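Local coordinates for protein Co-type Nitrile Hydratase beta subunit (Pseudomonas putida, PDB 3QYH) that probably forms, with the alpha subunit, the cobalt-type nitrile hydratase that hydrates nitriles to the corresponding amides, at residues G166-P171 with Q183-V188; V188-V193 with V209-D214. All coordinates share one frame; numbering follows the deposited sequence.

Contact 1 of 2, residues G166-P171 with Q183-V188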
loop_
_atom_site.group_PDB
_atom_site.type_symbol
_atom_site.label_atom_id
_atom_site.label_comp_id
_atom_site.label_asym_id
_atom_site.label_seq_id
_atom_site.Cartn_x
_atom_site.Cartn_y
_atom_site.Cartn_z
ATOM N N GLY B 166 12.329 6.553 -12.734
ATOM C CA GLY B 166 12.731 7.940 -12.579
ATOM C C GLY B 166 13.076 8.266 -11.140
ATOM O O GLY B 166 13.291 7.367 -10.321
ATOM N N VAL B 167 13.099 9.548 -10.822
ATOM C CA VAL B 167 13.652 10.037 -9.576
ATOM C C VAL B 167 12.607 10.209 -8.475
ATOM O O VAL B 167 11.554 10.793 -8.704
ATOM C CB VAL B 167 14.377 11.384 -9.799
ATOM C CG1 VAL B 167 14.839 11.982 -8.470
ATOM C CG2 VAL B 167 15.559 11.194 -10.741
ATOM N N PHE B 168 12.929 9.732 -7.271
ATOM C CA PHE B 168 12.025 9.817 -6.119
ATOM C C PHE B 168 12.773 10.179 -4.849
ATOM O O PHE B 168 13.984 9.952 -4.735
ATOM C CB PHE B 168 11.311 8.476 -5.908
ATOM C CG PHE B 168 10.303 8.163 -6.978
ATOM C CD1 PHE B 168 8.978 8.525 -6.823
ATOM C CD2 PHE B 168 10.691 7.529 -8.150
ATOM C CE1 PHE B 168 8.028 8.242 -7.828
ATOM C CE2 PHE B 168 9.771 7.260 -9.156
ATOM C CZ PHE B 168 8.435 7.620 -8.993
ATOM N N VAL B 169 12.045 10.731 -3.887
ATOM C CA VAL B 169 12.567 10.944 -2.550
ATOM C C VAL B 169 13.129 9.621 -2.001
ATOM O O VAL B 169 12.616 8.549 -2.320
ATOM C CB VAL B 169 11.433 11.419 -1.601
ATOM C CG1 VAL B 169 11.889 11.389 -0.128
ATOM C CG2 VAL B 169 10.934 12.826 -2.013
ATOM N N THR B 170 14.178 9.701 -1.191
ATOM C CA THR B 170 14.716 8.538 -0.489
ATOM C C THR B 170 14.165 8.460 0.939
ATOM O O THR B 170 14.428 9.347 1.769
ATOM C CB THR B 170 16.268 8.599 -0.441
ATOM O OG1 THR B 170 16.792 8.541 -1.771
ATOM C CG2 THR B 170 16.842 7.429 0.393
ATOM N N PRO B 171 13.423 7.385 1.248
ATOM C CA PRO B 171 12.789 7.249 2.565
ATOM C C PRO B 171 13.816 7.096 3.677
ATOM O O PRO B 171 13.573 7.612 4.762
ATOM C CB PRO B 171 11.947 5.970 2.435
ATOM C CG PRO B 171 11.850 5.722 0.980
ATOM C CD PRO B 171 13.133 6.231 0.390
ATOM N N GLN B 183 16.788 10.087 -5.857
ATOM C CA GLN B 183 17.571 9.208 -6.712
ATOM C C GLN B 183 16.593 8.308 -7.441
ATOM O O GLN B 183 15.388 8.316 -7.149
ATOM C CB GLN B 183 18.575 8.380 -5.883
ATOM C CG GLN B 183 17.909 7.447 -4.855
ATOM C CD GLN B 183 18.902 6.643 -4.021
ATOM O OE1 GLN B 183 19.854 6.058 -4.552
ATOM N NE2 GLN B 183 18.683 6.607 -2.704
ATOM N N HIS B 184 17.097 7.545 -8.404
ATOM C CA HIS B 184 16.257 6.655 -9.169
ATOM C C HIS B 184 15.724 5.469 -8.369
ATOM O O HIS B 184 16.389 4.952 -7.449
ATOM C CB HIS B 184 16.995 6.165 -10.415
ATOM C CG HIS B 184 17.069 7.191 -11.503
ATOM N ND1 HIS B 184 16.285 7.132 -12.633
ATOM C CD2 HIS B 184 17.800 8.326 -11.605
ATOM C CE1 HIS B 184 16.559 8.170 -13.408
ATOM N NE2 HIS B 184 17.466 8.913 -12.804
ATOM N N VAL B 185 14.518 5.050 -8.739
ATOM C CA VAL B 185 13.901 3.840 -8.207
ATOM C C VAL B 185 13.665 2.904 -9.375
ATOM O O VAL B 185 13.172 3.328 -10.435
ATOM C CB VAL B 185 12.553 4.165 -7.518
ATOM C CG1 VAL B 185 11.793 2.886 -7.192
ATOM C CG2 VAL B 185 12.790 5.003 -6.262
ATOM N N TYR B 186 14.031 1.641 -9.211
ATOM C CA TYR B 186 13.872 0.661 -10.279
ATOM C C TYR B 186 12.976 -0.458 -9.784
ATOM O O TYR B 186 13.020 -0.812 -8.603
ATOM C CB TYR B 186 15.225 0.040 -10.650
ATOM C CG TYR B 186 16.355 1.024 -10.917
ATOM C CD1 TYR B 186 17.175 1.481 -9.887
ATOM C CD2 TYR B 186 16.619 1.475 -12.213
ATOM C CE1 TYR B 186 18.204 2.375 -10.136
ATOM C CE2 TYR B 186 17.651 2.360 -12.469
ATOM C CZ TYR B 186 18.439 2.804 -11.441
ATOM O OH TYR B 186 19.463 3.684 -11.672
ATOM N N THR B 187 12.178 -1.039 -10.668
ATOM C CA THR B 187 11.649 -2.373 -10.377
ATOM C C THR B 187 12.695 -3.420 -10.754
ATOM O O THR B 187 13.214 -3.418 -11.880
ATOM C CB THR B 187 10.344 -2.692 -11.120
ATOM O OG1 THR B 187 9.337 -1.760 -10.726
ATOM C CG2 THR B 187 9.858 -4.113 -10.752
ATOM N N VAL B 188 13.010 -4.301 -9.808
ATOM C CA VAL B 188 14.009 -5.333 -10.033
ATOM C C VAL B 188 13.337 -6.685 -9.952
ATOM O O VAL B 188 12.584 -6.931 -9.018
ATOM C CB VAL B 188 15.118 -5.270 -8.988
ATOM C CG1 VAL B 188 16.110 -6.429 -9.191
ATOM C CG2 VAL B 188 15.826 -3.919 -9.031
#
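Strands 166-168 and 183-188 pair antiparallel, their short axes at 113° and 4.3 Å apart at closest approach, with V167 opposite H184 as a non-hydrogen-bonded pair and F168 opposite Q183 as a hydrogen-bonded one. F168 and Q183 bond both ways: F168 N reaches Q183 O at 2.8 Å, and Q183 N returns to F168 O. Beyond the V167-H184 pair, V185 N gives its hydrogen to G166 O (3.1 Å). V167 and H184 share a face of the sheet. CG2 of V167 lies over one face of the imidazole, offset toward its rim and 3.9 Å from the ring centroid, a CH-pi contact. ND1 of H184 is held by D164 OD1, which also takes the backbone N of G166; this fixes the ring beside the glycine. With an alanine in place of H184, V167 CG2 would probably lose the ring surface it rests on, and D164 OD1 a partner. The pairing joins neighbouring strands of the antiparallel sheet in the C-terminal region, which belongs to the SH3-like clan. F168 CD2 meets V185 CG2 at 3.8 Å, the two side chains crossing at about a right angle, and the chain of another protein packs on both. Q183 reaches to T170, which lies beyond the end of strand 158-168 and just before helix 171-174: CG sits between backbone N and carbonyl carbon (chi1 62°) and the chain then runs extended, bringing NE2 to T170 OG1 at 2.9 Å. T170 OG1 also bonds H181 O, while Q183 OE1 takes D214 N.

Contact 2 of 2, residues V188-V193 with V209-D214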
loop_
_atom_site.group_PDB
_atom_site.type_symbol
_atom_site.label_atom_id
_atom_site.label_comp_id
_atom_site.label_asym_id
_atom_site.label_seq_id
_atom_site.Cartn_x
_atom_site.Cartn_y
_atom_site.Cartn_z
ATOM N N VAL B 188 13.010 -4.301 -9.808
ATOM C CA VAL B 188 14.009 -5.333 -10.033
ATOM C C VAL B 188 13.337 -6.685 -9.952
ATOM O O VAL B 188 12.584 -6.931 -9.018
ATOM C CB VAL B 188 15.118 -5.270 -8.988
ATOM C CG1 VAL B 188 16.110 -6.429 -9.191
ATOM C CG2 VAL B 188 15.826 -3.919 -9.031
ATOM N N SER B 189 13.608 -7.562 -10.922
ATOM C CA SER B 189 12.950 -8.865 -10.984
ATOM C C SER B 189 13.899 -9.968 -10.471
ATOM O O SER B 189 15.046 -10.059 -10.891
ATOM C CB SER B 189 12.500 -9.170 -12.421
ATOM O OG SER B 189 11.928 -10.445 -12.529
ATOM N N PHE B 190 13.396 -10.793 -9.559
ATOM C CA PHE B 190 14.161 -11.889 -8.961
ATOM C C PHE B 190 13.450 -13.183 -9.282
ATOM O O PHE B 190 12.234 -13.247 -9.208
ATOM C CB PHE B 190 14.199 -11.748 -7.430
ATOM C CG PHE B 190 14.870 -10.499 -6.945
ATOM C CD1 PHE B 190 14.125 -9.363 -6.670
ATOM C CD2 PHE B 190 16.239 -10.465 -6.724
ATOM C CE1 PHE B 190 14.733 -8.197 -6.208
ATOM C CE2 PHE B 190 16.866 -9.296 -6.278
ATOM C CZ PHE B 190 16.111 -8.169 -6.004
ATOM N N THR B 191 14.193 -14.235 -9.606
ATOM C CA THR B 191 13.557 -15.530 -9.799
ATOM C C THR B 191 13.221 -16.131 -8.454
ATOM O O THR B 191 13.876 -15.853 -7.454
ATOM C CB THR B 191 14.480 -16.549 -10.507
ATOM O OG1 THR B 191 15.633 -16.771 -9.679
ATOM C CG2 THR B 191 14.925 -16.027 -11.869
ATOM N N SER B 192 12.211 -16.983 -8.444
ATOM C CA SER B 192 11.823 -17.695 -7.235
ATOM C C SER B 192 13.011 -18.485 -6.648
ATOM O O SER B 192 13.203 -18.540 -5.429
ATOM C CB SER B 192 10.653 -18.621 -7.556
ATOM O OG SER B 192 10.231 -19.348 -6.420
ATOM N N VAL B 193 13.814 -19.097 -7.513
ATOM C CA VAL B 193 14.945 -19.895 -7.040
ATOM C C VAL B 193 15.996 -19.023 -6.387
ATOM O O VAL B 193 16.564 -19.381 -5.364
ATOM C CB VAL B 193 15.574 -20.743 -8.174
ATOM C CG1 VAL B 193 16.817 -21.476 -7.679
ATOM C CG2 VAL B 193 14.565 -21.753 -8.683
ATOM N N VAL B 209 10.456 -6.224 -7.084
ATOM C CA VAL B 209 10.570 -5.355 -5.916
ATOM C C VAL B 209 11.075 -3.985 -6.347
ATOM O O VAL B 209 11.972 -3.888 -7.189
ATOM C CB VAL B 209 11.562 -5.960 -4.872
ATOM C CG1 VAL B 209 11.511 -5.184 -3.552
ATOM C CG2 VAL B 209 11.267 -7.454 -4.627
ATOM N N ASP B 210 10.541 -2.918 -5.753
ATOM C CA ASP B 210 11.010 -1.588 -6.107
ATOM C C ASP B 210 12.116 -1.089 -5.181
ATOM O O ASP B 210 11.931 -0.979 -3.964
ATOM C CB ASP B 210 9.840 -0.594 -6.179
ATOM C CG ASP B 210 8.827 -0.973 -7.248
ATOM O OD1 ASP B 210 7.693 -0.440 -7.216
ATOM O OD2 ASP B 210 9.168 -1.815 -8.118
ATOM N N LEU B 211 13.264 -0.775 -5.769
ATOM C CA LEU B 211 14.470 -0.563 -4.986
ATOM C C LEU B 211 15.182 0.699 -5.444
ATOM O O LEU B 211 15.222 0.991 -6.642
ATOM C CB LEU B 211 15.388 -1.775 -5.124
ATOM C CG LEU B 211 14.816 -3.044 -4.486
ATOM C CD1 LEU B 211 15.586 -4.264 -4.938
ATOM C CD2 LEU B 211 14.796 -2.957 -2.934
ATOM N N TRP B 212 15.728 1.444 -4.489
ATOM C CA TRP B 212 16.416 2.684 -4.783
ATOM C C TRP B 212 17.825 2.420 -5.307
ATOM O O TRP B 212 18.439 1.405 -4.984
ATOM C CB TRP B 212 16.461 3.568 -3.543
ATOM C CG TRP B 212 15.182 4.371 -3.294
ATOM C CD1 TRP B 212 15.007 5.719 -3.478
ATOM C CD2 TRP B 212 13.927 3.867 -2.822
ATOM N NE1 TRP B 212 13.720 6.076 -3.147
ATOM C CE2 TRP B 212 13.041 4.957 -2.736
ATOM C CE3 TRP B 212 13.468 2.600 -2.452
ATOM C CZ2 TRP B 212 11.724 4.815 -2.304
ATOM C CZ3 TRP B 212 12.161 2.471 -2.016
ATOM C CH2 TRP B 212 11.313 3.569 -1.934
ATOM N N ASP B 213 18.324 3.337 -6.126
ATOM C CA ASP B 213 19.600 3.177 -6.827
ATOM C C ASP B 213 20.732 2.769 -5.882
ATOM O O ASP B 213 21.434 1.788 -6.141
ATOM C CB ASP B 213 19.965 4.477 -7.565
ATOM C CG ASP B 213 21.153 4.311 -8.488
ATOM O OD1 ASP B 213 22.253 4.078 -7.971
ATOM O OD2 ASP B 213 20.983 4.422 -9.729
ATOM N N ASP B 214 20.914 3.498 -4.785
ATOM C CA ASP B 214 22.021 3.152 -3.896
ATOM C C ASP B 214 21.763 1.953 -2.974
ATOM O O ASP B 214 22.563 1.687 -2.090
ATOM C CB ASP B 214 22.566 4.369 -3.124
ATOM C CG ASP B 214 21.607 4.890 -2.073
ATOM O OD1 ASP B 214 20.540 4.274 -1.846
ATOM O OD2 ASP B 214 21.918 5.933 -1.468
#
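V188 and V209 face each other as an antiparallel hydrogen-bonded pair, closed by two backbone bonds: V188 N to V209 O at 2.8 Å and V209 N to V188 O at 3.0 Å. Around this pair the side-chain contacts across the two segments are all apolar. CD1 of L211 meets CG2 of V188 at 4.1 Å, the two side chains crossing at about a right angle, and the same methyl lies at the edge of the F190 ring, near its plane, 4.1 Å from CZ. The side chains of F190 and L211 approach each other from opposite directions. CE1 of F190 also touches CG2 of V209 at 3.9 Å, at an oblique approach. With F190 CG anti to the carbonyl carbon (chi1 -62°), the ring runs back along its strand toward V188, which brings CE1 to the valine V209 and CZ to the leucine. V137 and V139 of strand 136-139 add to the cluster, V137 against V188 and V139 against F190 and L211, consistent with these side chains forming part of the interior of an SH3-like barrel. Further out, the ladder is continued by backbone bonds of F190 with I207 and of L211 with Y186, which set the register on either side. On its other edge V209 pairs in a parallel ladder with a strand of the chain of another protein, and that chain also bonds D210 through its backbone O and through OD1. Strand 206-212, outermost within its own chain, is thereby built into the subunit interface. Backbone bonds fix the register here, while the buried side chains, having no polar atoms, rely on shape and exclusion of water for their cohesion.

Contacts 1 and 2 succeed each other along strand 183-191 and share V188; their centres are about 12 Å apart. Contact 1 joins that strand to 158-168, contact 2 joins it to 206-212, so the strand is the middle member of three in one antiparallel sheet. Polar side chains tie the two together: Y186 OH lies 2.6 Å from D213 OD2, and T187 OG1 2.6 Å from D210 OD2, both probable hydrogen bonds. P171 CD also packs on W212 CZ2 at 3.4 Å. Both contacts touch the chain of another protein. The side chain of V209 is about 12 Å from the bound cobalt(III) ion, too far to be a ligand.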